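Local structure of pumilio homolog 23 (Arabidopsis thaliana, 5WZJ) at residues I331-G341 with S365-H376; F437-I448 with V471-A480. The protein binds RNA sequence-specifically through its pumilio repeats, here an 18S rRNA sequence, and probably regulates translation and mRNA stability. One frame throughout, in Å; residues are numbered along the deposited sequence.

In the fold
Both contacts belong to the all-helical PUF array, whose repeats pack side by side into a right-handed superhelix shaped like half a donut. Contact 1 comes first in the sequence and contact 2 follows it; their centres are about 19 Å apart. Contact 1 sets the end of helix 323-332 and the start of helix 337-347 against helix 360-373; contact 2 sets the loop after helix 427-436 and the start of helix 445-453 against helix 468-477. F439 of contact 2 packs on I367 and S370 of contact 1, joining the two along the array. The nearest atoms of the RNA and contact 1 are about 6 Å apart, while E473 of contact 2 binds the RNA directly.

Contact 1: residues I331-G341 with S365-H376; sequences ISHARDQEQMG and SLIAVSQRLQSH
Helix 365-373 runs nearly antiparallel to helix 337-341, their axes 153° apart and 10.6 Å at closest approach, while the end of helix 323-332 meets helix 365-373 at I331 and L366 (CA to CA 6.0 Å). M340 is a knob in the hole of L366, V369, S370 and L373. Its CG is anti to the backbone N (chi1 -177°) and the chain bends at chi2, which lays SD along V369 CG1 and brings CE to 3.5 Å from S370 CB. I331 inserts its CG2 branch between S365, L366 and V369. Such side-by-side packing of helices builds the PUF superhelix; I331-G341 belongs to the sixth pumilio repeat. R372 bends at chi3 and NH2 grips two carbonyls: A334 O at 2.7 Å, in that carbonyl's plane, and S332 O at 2.9 Å, from above its plane. Water 1 bridges R372 NE and S332 O, so the guanidinium is tied at two nitrogens. L373 CG lies on one face of this guanidinium, offset toward its rim, and CD2 is 3.5 Å from R335 O. A D336-Q339 capping box starts helix 337-341. Beyond helix 365-373, H376 ND1 meets M340 CG and forms a 2.7 Å hydrogen bond with S375 OG.

Contact 2: residues F437-I448 with V471-A480; sequences FKFSSDHIQPYI and VIEAFLASDA. With nucleotides of chain B.
F437 packs on the last turns of helix 468-477, its CA 5.4 Å from that of F475, joining helical layers of the PUF superhelix; V471-A480 falls in the seventh pumilio repeat. The aromatic pair is an offset edge-to-face stack, the edge of F475 turned to the face of F437 with planes at 70°. F475 CB sits over the centre of the same ring, 4.0 Å from its centroid, a CH-pi contact. V471 CG1 comes to the ring's edge at CE2, while A474 CB packs on F437 CB. An alanine in place of F437 would probably open a gap beside V471 and deprive F475 of its aromatic partner. I448 points CD1 at A480 CB and CG2 at F475 CE1. Among polar links, S441 N gives D479 OD1 a weak, bent hydrogen bond (125°). Water 2 joins F437 O to A474 O; water 3 accepts from D479 N and lies near F437 O and F439 O. S478 OG makes an ST turn, accepting from A480 N and donating to a lone pair of F475 O. E473 OE1 forms a salt bridge with K511, and OE2 a hydrogen bond with T508; G2 of chain B donates N1 to OE1 and N2 to OE2, 2.8 Å each.

Contact 1: residues I331-G341 with S365-H376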
loop_
_atom_site.group_PDB
_atom_site.type_symbol
_atom_site.label_atom_id
_atom_site.label_comp_id
_atom_site.label_asym_id
_atom_site.label_seq_id
_atom_site.Cartn_x
_atom_site.Cartn_y
_atom_site.Cartn_z
ATOM N N ILE A 331 14.036 2.475 -8.447
ATOM C CA ILE A 331 14.004 1.449 -9.488
ATOM C C ILE A 331 12.632 1.409 -10.153
ATOM O O ILE A 331 12.514 1.445 -11.387
ATOM C CB ILE A 331 14.378 0.077 -8.896
ATOM C CG1 ILE A 331 15.840 0.049 -8.439
ATOM C CG2 ILE A 331 14.130 -1.032 -9.923
ATOM C CD1 ILE A 331 16.184 -1.184 -7.608
ATOM N N SER A 332 11.574 1.343 -9.338
ATOM C CA SER A 332 10.220 1.131 -9.851
ATOM C C SER A 332 9.776 2.247 -10.778
ATOM O O SER A 332 8.882 2.041 -11.605
ATOM C CB SER A 332 9.216 1.034 -8.697
ATOM O OG SER A 332 9.580 0.013 -7.803
ATOM N N HIS A 333 10.359 3.440 -10.641
ATOM C CA HIS A 333 9.929 4.587 -11.427
ATOM C C HIS A 333 10.966 5.029 -12.449
ATOM O O HIS A 333 10.859 6.135 -12.988
ATOM C CB HIS A 333 9.538 5.731 -10.488
ATOM C CG HIS A 333 8.322 5.414 -9.682
ATOM N ND1 HIS A 333 8.380 4.734 -8.485
ATOM C CD2 HIS A 333 7.009 5.618 -9.937
ATOM C CE1 HIS A 333 7.155 4.553 -8.023
ATOM N NE2 HIS A 333 6.304 5.076 -8.887
ATOM N N ALA A 334 11.949 4.180 -12.750
ATOM C CA ALA A 334 12.901 4.498 -13.806
ATOM C C ALA A 334 12.174 4.706 -15.134
ATOM O O ALA A 334 11.110 4.134 -15.382
ATOM C CB ALA A 334 13.950 3.391 -13.935
ATOM N N ARG A 335 12.747 5.562 -15.980
ATOM C CA ARG A 335 12.046 6.062 -17.155
ATOM C C ARG A 335 12.497 5.438 -18.472
ATOM O O ARG A 335 11.671 5.282 -19.370
ATOM C CB ARG A 335 12.195 7.589 -17.259
ATOM C CG ARG A 335 11.471 8.401 -16.175
ATOM C CD ARG A 335 10.023 7.948 -16.018
ATOM N NE ARG A 335 9.137 9.033 -15.590
ATOM C CZ ARG A 335 8.963 9.415 -14.324
ATOM N NH1 ARG A 335 9.623 8.803 -13.324
ATOM N NH2 ARG A 335 8.129 10.417 -14.054
ATOM N N ASP A 336 13.768 5.070 -18.618
ATOM C CA ASP A 336 14.273 4.675 -19.929
ATOM C C ASP A 336 15.309 3.566 -19.789
ATOM O O ASP A 336 15.712 3.178 -18.685
ATOM C CB ASP A 336 14.851 5.883 -20.691
ATOM C CG ASP A 336 15.979 6.584 -19.943
ATOM O OD1 ASP A 336 16.849 5.909 -19.354
ATOM O OD2 ASP A 336 16.005 7.830 -19.960
ATOM N N GLN A 337 15.759 3.076 -20.942
ATOM C CA GLN A 337 16.642 1.922 -20.965
ATOM C C GLN A 337 18.057 2.275 -20.537
ATOM O O GLN A 337 18.784 1.400 -20.053
ATOM C CB GLN A 337 16.620 1.298 -22.362
ATOM C CG GLN A 337 15.190 1.054 -22.844
ATOM C CD GLN A 337 15.107 0.328 -24.176
ATOM O OE1 GLN A 337 15.968 0.489 -25.042
ATOM N NE2 GLN A 337 14.061 -0.479 -24.345
ATOM N N GLU A 338 18.469 3.538 -20.689
ATOM C CA GLU A 338 19.795 3.909 -20.210
ATOM C C GLU A 338 19.865 3.795 -18.693
ATOM O O GLU A 338 20.848 3.286 -18.141
ATOM C CB GLU A 338 20.165 5.322 -20.662
ATOM C CG GLU A 338 21.574 5.729 -20.231
ATOM C CD GLU A 338 21.875 7.220 -20.409
ATOM O OE1 GLU A 338 21.128 7.921 -21.129
ATOM O OE2 GLU A 338 22.870 7.693 -19.819
ATOM N N GLN A 339 18.815 4.244 -18.005
ATOM C CA GLN A 339 18.756 4.079 -16.557
ATOM C C GLN A 339 18.722 2.605 -16.175
ATOM O O GLN A 339 19.396 2.187 -15.227
ATOM C CB GLN A 339 17.534 4.819 -16.000
ATOM C CG GLN A 339 17.682 6.340 -16.065
ATOM C CD GLN A 339 16.382 7.069 -15.817
ATOM O OE1 GLN A 339 15.295 6.475 -15.847
ATOM N NE2 GLN A 339 16.481 8.369 -15.570
ATOM N N MET A 340 17.950 1.801 -16.906
ATOM C CA MET A 340 17.929 0.370 -16.624
ATOM C C MET A 340 19.331 -0.227 -16.692
ATOM O O MET A 340 19.706 -1.043 -15.844
ATOM C CB MET A 340 17.001 -0.346 -17.599
ATOM C CG MET A 340 16.875 -1.821 -17.303
ATOM S SD MET A 340 15.910 -2.093 -15.800
ATOM C CE MET A 340 16.487 -3.734 -15.347
ATOM N N GLY A 341 20.126 0.183 -17.685
ATOM C CA GLY A 341 21.487 -0.317 -17.789
ATOM C C GLY A 341 22.359 0.109 -16.626
ATOM O O GLY A 341 23.158 -0.678 -16.112
ATOM N N SER A 365 12.164 -5.366 -7.307
ATOM C CA SER A 365 11.860 -4.144 -8.042
ATOM C C SER A 365 12.614 -4.095 -9.361
ATOM O O SER A 365 12.056 -3.683 -10.382
ATOM C CB SER A 365 12.190 -2.912 -7.188
ATOM O OG SER A 365 11.403 -2.892 -6.008
ATOM N N LEU A 366 13.892 -4.478 -9.357
ATOM C CA LEU A 366 14.674 -4.397 -10.589
ATOM C C LEU A 366 14.146 -5.370 -11.634
ATOM O O LEU A 366 13.991 -5.011 -12.811
ATOM C CB LEU A 366 16.150 -4.663 -10.292
ATOM C CG LEU A 366 17.109 -4.341 -11.433
ATOM C CD1 LEU A 366 17.030 -2.861 -11.804
ATOM C CD2 LEU A 366 18.550 -4.737 -11.084
ATOM N N ILE A 367 13.829 -6.590 -11.217
ATOM C CA ILE A 367 13.271 -7.569 -12.144
ATOM C C ILE A 367 11.949 -7.073 -12.719
ATOM O O ILE A 367 11.702 -7.179 -13.927
ATOM C CB ILE A 367 13.113 -8.928 -11.439
ATOM C CG1 ILE A 367 14.497 -9.485 -11.068
ATOM C CG2 ILE A 367 12.348 -9.896 -12.327
ATOM C CD1 ILE A 367 14.444 -10.724 -10.217
ATOM N N ALA A 368 11.091 -6.500 -11.873
ATOM C CA ALA A 368 9.778 -6.065 -12.344
ATOM C C ALA A 368 9.890 -4.924 -13.348
ATOM O O ALA A 368 9.132 -4.871 -14.324
ATOM C CB ALA A 368 8.908 -5.642 -11.159
ATOM N N VAL A 369 10.822 -3.994 -13.125
ATOM C CA VAL A 369 10.923 -2.856 -14.028
ATOM C C VAL A 369 11.613 -3.228 -15.336
ATOM O O VAL A 369 11.381 -2.564 -16.351
ATOM C CB VAL A 369 11.632 -1.673 -13.346
ATOM C CG1 VAL A 369 13.145 -1.835 -13.410
ATOM C CG2 VAL A 369 11.198 -0.362 -13.987
ATOM N N SER A 370 12.463 -4.267 -15.352
ATOM C CA SER A 370 12.972 -4.753 -16.633
ATOM C C SER A 370 11.818 -5.162 -17.536
ATOM O O SER A 370 11.806 -4.858 -18.738
ATOM C CB SER A 370 13.927 -5.932 -16.423
ATOM O OG SER A 370 13.231 -7.161 -16.430
ATOM N N GLN A 371 10.815 -5.811 -16.951
ATOM C CA GLN A 371 9.633 -6.226 -17.690
ATOM C C GLN A 371 8.881 -5.026 -18.249
ATOM O O GLN A 371 8.440 -5.043 -19.404
ATOM C CB GLN A 371 8.752 -7.041 -16.756
ATOM C CG GLN A 371 7.678 -7.843 -17.386
ATOM C CD GLN A 371 6.988 -8.676 -16.339
ATOM O OE1 GLN A 371 5.859 -8.385 -15.944
ATOM N NE2 GLN A 371 7.680 -9.699 -15.847
ATOM N N ARG A 372 8.741 -3.964 -17.451
ATOM C CA ARG A 372 7.987 -2.801 -17.906
ATOM C C ARG A 372 8.772 -1.989 -18.923
ATOM O O ARG A 372 8.209 -1.505 -19.911
ATOM C CB ARG A 372 7.595 -1.921 -16.714
ATOM C CG ARG A 372 7.118 -0.537 -17.125
ATOM C CD ARG A 372 6.549 0.269 -15.957
ATOM N NE ARG A 372 7.569 0.851 -15.089
ATOM C CZ ARG A 372 8.277 1.938 -15.381
ATOM N NH1 ARG A 372 8.093 2.555 -16.537
ATOM N NH2 ARG A 372 9.174 2.415 -14.512
ATOM N N LEU A 373 10.068 -1.809 -18.695
ATOM C CA LEU A 373 10.870 -1.053 -19.641
ATOM C C LEU A 373 11.331 -1.893 -20.829
ATOM O O LEU A 373 11.917 -1.334 -21.764
ATOM C CB LEU A 373 12.082 -0.452 -18.935
ATOM C CG LEU A 373 11.818 0.616 -17.876
ATOM C CD1 LEU A 373 13.101 0.916 -17.131
ATOM C CD2 LEU A 373 11.293 1.869 -18.538
ATOM N N GLN A 374 11.086 -3.202 -20.807
ATOM C CA GLN A 374 11.485 -4.121 -21.875
ATOM C C GLN A 374 12.987 -4.027 -22.149
ATOM O O GLN A 374 13.436 -3.808 -23.272
ATOM C CB GLN A 374 10.670 -3.861 -23.142
ATOM C CG GLN A 374 9.181 -4.136 -22.978
ATOM C CD GLN A 374 8.341 -3.437 -24.036
ATOM O OE1 GLN A 374 8.855 -3.011 -25.070
ATOM N NE2 GLN A 374 7.043 -3.306 -23.774
ATOM N N SER A 375 13.771 -4.214 -21.090
ATOM C CA SER A 375 15.214 -4.093 -21.199
ATOM C C SER A 375 15.868 -4.949 -20.123
ATOM O O SER A 375 15.409 -4.965 -18.980
ATOM C CB SER A 375 15.640 -2.617 -21.067
ATOM O OG SER A 375 17.046 -2.482 -21.088
ATOM N N HIS A 376 16.938 -5.659 -20.492
ATOM C CA HIS A 376 17.695 -6.501 -19.562
ATOM C C HIS A 376 16.836 -7.599 -18.938
ATOM O O HIS A 376 17.165 -8.102 -17.854
ATOM C CB HIS A 376 18.344 -5.673 -18.440
ATOM C CG HIS A 376 19.369 -4.692 -18.921
ATOM N ND1 HIS A 376 19.058 -3.646 -19.765
ATOM C CD2 HIS A 376 20.700 -4.601 -18.679
ATOM C CE1 HIS A 376 20.153 -2.949 -20.018
ATOM N NE2 HIS A 376 21.162 -3.504 -19.367
HETATM O O HOH W 1 7.813 -0.674 -12.494
#

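Contact 2: residues F437-I448 with V471-A480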
loop_
_atom_site.group_PDB
_atom_site.type_symbol
_atom_site.label_atom_id
_atom_site.label_comp_id
_atom_site.label_asym_id
_atom_site.label_seq_id
_atom_site.Cartn_x
_atom_site.Cartn_y
_atom_site.Cartn_z
ATOM N N PHE A 437 6.959 -15.148 -13.801
ATOM C CA PHE A 437 6.104 -15.869 -14.731
ATOM C C PHE A 437 5.302 -14.948 -15.639
ATOM O O PHE A 437 4.522 -15.438 -16.463
ATOM C CB PHE A 437 5.201 -16.850 -13.969
ATOM C CG PHE A 437 5.953 -18.075 -13.508
ATOM C CD1 PHE A 437 6.537 -18.920 -14.448
ATOM C CD2 PHE A 437 6.149 -18.338 -12.157
ATOM C CE1 PHE A 437 7.284 -20.031 -14.052
ATOM C CE2 PHE A 437 6.891 -19.454 -11.744
ATOM C CZ PHE A 437 7.460 -20.297 -12.694
ATOM N N LYS A 438 5.516 -13.639 -15.555
ATOM C CA LYS A 438 4.967 -12.731 -16.548
ATOM C C LYS A 438 5.929 -12.462 -17.700
ATOM O O LYS A 438 5.498 -11.919 -18.723
ATOM C CB LYS A 438 4.537 -11.424 -15.869
ATOM C CG LYS A 438 3.253 -11.597 -15.047
ATOM C CD LYS A 438 2.963 -10.392 -14.170
ATOM C CE LYS A 438 2.753 -9.144 -15.001
ATOM N NZ LYS A 438 2.807 -7.913 -14.157
ATOM N N PHE A 439 7.205 -12.840 -17.579
ATOM C CA PHE A 439 8.115 -12.753 -18.719
ATOM C C PHE A 439 7.701 -13.734 -19.822
ATOM O O PHE A 439 7.036 -14.747 -19.578
ATOM C CB PHE A 439 9.561 -13.058 -18.304
ATOM C CG PHE A 439 10.222 -11.971 -17.484
ATOM C CD1 PHE A 439 10.778 -10.853 -18.095
ATOM C CD2 PHE A 439 10.310 -12.083 -16.104
ATOM C CE1 PHE A 439 11.400 -9.861 -17.344
ATOM C CE2 PHE A 439 10.935 -11.095 -15.345
ATOM C CZ PHE A 439 11.482 -9.986 -15.965
ATOM N N SER A 440 8.110 -13.415 -21.047
ATOM C CA SER A 440 8.103 -14.383 -22.137
ATOM C C SER A 440 8.821 -15.657 -21.704
ATOM O O SER A 440 9.839 -15.604 -21.008
ATOM C CB SER A 440 8.789 -13.779 -23.371
ATOM O OG SER A 440 9.365 -14.789 -24.199
ATOM N N SER A 441 8.294 -16.813 -22.119
ATOM C CA SER A 441 8.902 -18.079 -21.698
ATOM C C SER A 441 10.338 -18.221 -22.185
ATOM O O SER A 441 11.108 -18.971 -21.569
ATOM C CB SER A 441 8.062 -19.273 -22.172
ATOM O OG SER A 441 8.118 -19.419 -23.578
ATOM N N ASP A 442 10.721 -17.505 -23.257
ATOM C CA ASP A 442 12.120 -17.478 -23.704
ATOM C C ASP A 442 13.081 -17.072 -22.593
ATOM O O ASP A 442 14.255 -17.459 -22.614
ATOM C CB ASP A 442 12.321 -16.489 -24.860
ATOM C CG ASP A 442 11.503 -16.825 -26.086
ATOM O OD1 ASP A 442 11.062 -17.984 -26.241
ATOM O OD2 ASP A 442 11.313 -15.907 -26.914
ATOM N N HIS A 443 12.626 -16.258 -21.643
ATOM C CA HIS A 443 13.541 -15.701 -20.656
ATOM C C HIS A 443 13.603 -16.503 -19.372
ATOM O O HIS A 443 14.461 -16.218 -18.529
ATOM C CB HIS A 443 13.145 -14.256 -20.313
ATOM C CG HIS A 443 13.173 -13.333 -21.491
ATOM N ND1 HIS A 443 14.171 -13.375 -22.438
ATOM C CD2 HIS A 443 12.318 -12.359 -21.885
ATOM C CE1 HIS A 443 13.938 -12.456 -23.359
ATOM N NE2 HIS A 443 12.819 -11.826 -23.046
ATOM N N ILE A 444 12.714 -17.478 -19.192
ATOM C CA ILE A 444 12.530 -18.067 -17.872
ATOM C C ILE A 444 12.471 -19.585 -17.952
ATOM O O ILE A 444 11.848 -20.228 -17.099
ATOM C CB ILE A 444 11.255 -17.508 -17.205
ATOM C CG1 ILE A 444 10.044 -17.798 -18.086
ATOM C CG2 ILE A 444 11.404 -15.992 -16.971
ATOM C CD1 ILE A 444 8.697 -17.557 -17.415
ATOM N N GLN A 445 13.122 -20.178 -18.957
ATOM C CA GLN A 445 13.136 -21.639 -19.045
ATOM C C GLN A 445 13.616 -22.322 -17.761
ATOM O O GLN A 445 12.989 -23.316 -17.357
ATOM C CB GLN A 445 13.966 -22.076 -20.266
ATOM C CG GLN A 445 13.242 -21.771 -21.587
ATOM C CD GLN A 445 11.947 -22.561 -21.725
ATOM O OE1 GLN A 445 11.979 -23.791 -21.790
ATOM N NE2 GLN A 445 10.800 -21.867 -21.754
ATOM N N PRO A 446 14.664 -21.861 -17.072
ATOM C CA PRO A 446 15.033 -22.521 -15.807
ATOM C C PRO A 446 13.914 -22.510 -14.773
ATOM O O PRO A 446 13.793 -23.468 -13.996
ATOM C CB PRO A 446 16.243 -21.707 -15.321
ATOM C CG PRO A 446 16.766 -21.004 -16.533
ATOM C CD PRO A 446 15.584 -20.754 -17.406
ATOM N N TYR A 447 13.086 -21.458 -14.741
ATOM C CA TYR A 447 12.017 -21.402 -13.744
ATOM C C TYR A 447 10.890 -22.355 -14.099
ATOM O O TYR A 447 10.348 -23.036 -13.219
ATOM C CB TYR A 447 11.480 -19.970 -13.611
ATOM C CG TYR A 447 12.527 -18.987 -13.170
ATOM C CD1 TYR A 447 13.386 -18.404 -14.102
ATOM C CD2 TYR A 447 12.677 -18.645 -11.825
ATOM C CE1 TYR A 447 14.348 -17.500 -13.718
ATOM C CE2 TYR A 447 13.660 -17.735 -11.423
ATOM C CZ TYR A 447 14.490 -17.164 -12.387
ATOM O OH TYR A 447 15.469 -16.255 -12.032
ATOM N N ILE A 448 10.519 -22.408 -15.385
ATOM C CA ILE A 448 9.459 -23.314 -15.829
ATOM C C ILE A 448 9.871 -24.763 -15.596
ATOM O O ILE A 448 9.078 -25.585 -15.110
ATOM C CB ILE A 448 9.127 -23.067 -17.312
ATOM C CG1 ILE A 448 8.487 -21.692 -17.504
ATOM C CG2 ILE A 448 8.204 -24.156 -17.845
ATOM C CD1 ILE A 448 8.489 -21.214 -18.953
ATOM N N VAL A 471 2.087 -18.230 -6.919
ATOM C CA VAL A 471 3.135 -18.593 -7.876
ATOM C C VAL A 471 2.585 -19.565 -8.916
ATOM O O VAL A 471 2.752 -19.369 -10.129
ATOM C CB VAL A 471 4.361 -19.178 -7.140
ATOM C CG1 VAL A 471 5.462 -19.569 -8.142
ATOM C CG2 VAL A 471 4.925 -18.155 -6.138
ATOM N N ILE A 472 1.918 -20.629 -8.450
ATOM C CA ILE A 472 1.309 -21.600 -9.360
ATOM C C ILE A 472 0.336 -20.920 -10.322
ATOM O O ILE A 472 0.338 -21.194 -11.531
ATOM C CB ILE A 472 0.631 -22.723 -8.548
ATOM C CG1 ILE A 472 1.709 -23.582 -7.873
ATOM C CG2 ILE A 472 -0.274 -23.588 -9.448
ATOM C CD1 ILE A 472 1.139 -24.640 -6.964
ATOM N N GLU A 473 -0.484 -19.990 -9.814
ATOM C CA GLU A 473 -1.473 -19.337 -10.665
ATOM C C GLU A 473 -0.806 -18.444 -11.698
ATOM O O GLU A 473 -1.275 -18.351 -12.838
ATOM C CB GLU A 473 -2.465 -18.537 -9.810
ATOM C CG GLU A 473 -3.438 -19.430 -9.035
ATOM C CD GLU A 473 -4.197 -18.685 -7.948
ATOM O OE1 GLU A 473 -4.322 -17.440 -8.032
ATOM O OE2 GLU A 473 -4.656 -19.350 -7.001
ATOM N N ALA A 474 0.289 -17.781 -11.323
ATOM C CA ALA A 474 1.014 -16.980 -12.301
ATOM C C ALA A 474 1.611 -17.865 -13.394
ATOM O O ALA A 474 1.596 -17.499 -14.577
ATOM C CB ALA A 474 2.107 -16.160 -11.603
ATOM N N PHE A 475 2.149 -19.031 -13.018
ATOM C CA PHE A 475 2.626 -19.984 -14.022
ATOM C C PHE A 475 1.496 -20.444 -14.941
ATOM O O PHE A 475 1.669 -20.515 -16.160
ATOM C CB PHE A 475 3.273 -21.189 -13.338
ATOM C CG PHE A 475 3.457 -22.383 -14.246
ATOM C CD1 PHE A 475 4.434 -22.381 -15.227
ATOM C CD2 PHE A 475 2.685 -23.526 -14.075
ATOM C CE1 PHE A 475 4.620 -23.490 -16.052
ATOM C CE2 PHE A 475 2.868 -24.644 -14.889
ATOM C CZ PHE A 475 3.828 -24.613 -15.891
ATOM N N LEU A 476 0.336 -20.776 -14.372
ATOM C CA LEU A 476 -0.799 -21.200 -15.192
ATOM C C LEU A 476 -1.237 -20.117 -16.174
ATOM O O LEU A 476 -1.731 -20.432 -17.268
ATOM C CB LEU A 476 -1.963 -21.614 -14.288
ATOM C CG LEU A 476 -1.699 -22.912 -13.506
ATOM C CD1 LEU A 476 -2.927 -23.303 -12.717
ATOM C CD2 LEU A 476 -1.317 -24.045 -14.460
ATOM N N ALA A 477 -1.058 -18.843 -15.815
ATOM C CA ALA A 477 -1.382 -17.740 -16.713
ATOM C C ALA A 477 -0.237 -17.362 -17.641
ATOM O O ALA A 477 -0.427 -16.501 -18.499
ATOM C CB ALA A 477 -1.797 -16.505 -15.899
ATOM N N SER A 478 0.944 -17.961 -17.488
ATOM C CA SER A 478 2.101 -17.584 -18.289
ATOM C C SER A 478 1.942 -18.104 -19.715
ATOM O O SER A 478 0.982 -18.800 -20.045
ATOM C CB SER A 478 3.381 -18.140 -17.667
ATOM O OG SER A 478 3.433 -19.552 -17.829
ATOM N N ASP A 479 2.907 -17.801 -20.587
ATOM C CA ASP A 479 2.912 -18.469 -21.882
ATOM C C ASP A 479 3.860 -19.676 -21.907
ATOM O O ASP A 479 4.413 -20.010 -22.958
ATOM C CB ASP A 479 3.217 -17.484 -23.019
ATOM C CG ASP A 479 4.654 -17.016 -23.036
ATOM O OD1 ASP A 479 5.324 -17.119 -21.996
ATOM O OD2 ASP A 479 5.112 -16.534 -24.096
ATOM N N ALA A 480 4.050 -20.345 -20.769
ATOM C CA ALA A 480 4.638 -21.682 -20.807
ATOM C C ALA A 480 3.763 -22.604 -21.658
ATOM O O ALA A 480 2.579 -22.340 -21.883
ATOM C CB ALA A 480 4.784 -22.244 -19.395
ATOM P P G B 2 -11.074 -11.895 0.477
ATOM O OP1 G B 2 -10.934 -11.072 1.705
ATOM O OP2 G B 2 -11.398 -11.251 -0.819
ATOM O "O5'" G B 2 -9.691 -12.669 0.311
ATOM C "C5'" G B 2 -9.352 -13.752 1.165
ATOM C "C4'" G B 2 -8.016 -14.342 0.785
ATOM O "O4'" G B 2 -8.092 -14.967 -0.515
ATOM C "C3'" G B 2 -6.869 -13.351 0.665
ATOM O "O3'" G B 2 -6.295 -13.116 1.941
ATOM C "C2'" G B 2 -5.903 -14.027 -0.318
ATOM O "O2'" G B 2 -4.954 -14.825 0.379
ATOM C "C1'" G B 2 -6.830 -14.952 -1.129
ATOM N N9 G B 2 -6.973 -14.592 -2.553
ATOM C C8 G B 2 -7.631 -13.548 -3.171
ATOM N N7 G B 2 -7.537 -13.587 -4.482
ATOM C C5 G B 2 -6.774 -14.729 -4.735
ATOM C C6 G B 2 -6.323 -15.313 -5.952
ATOM O O6 G B 2 -6.510 -14.921 -7.105
ATOM N N1 G B 2 -5.572 -16.467 -5.732
ATOM C C2 G B 2 -5.280 -16.996 -4.503
ATOM N N2 G B 2 -4.549 -18.114 -4.484
ATOM N N3 G B 2 -5.696 -16.472 -3.358
ATOM C C4 G B 2 -6.427 -15.352 -3.556
HETATM O O HOH W 2 1.581 -15.054 -15.600
HETATM O O HOH W 3 4.453 -15.501 -19.332
#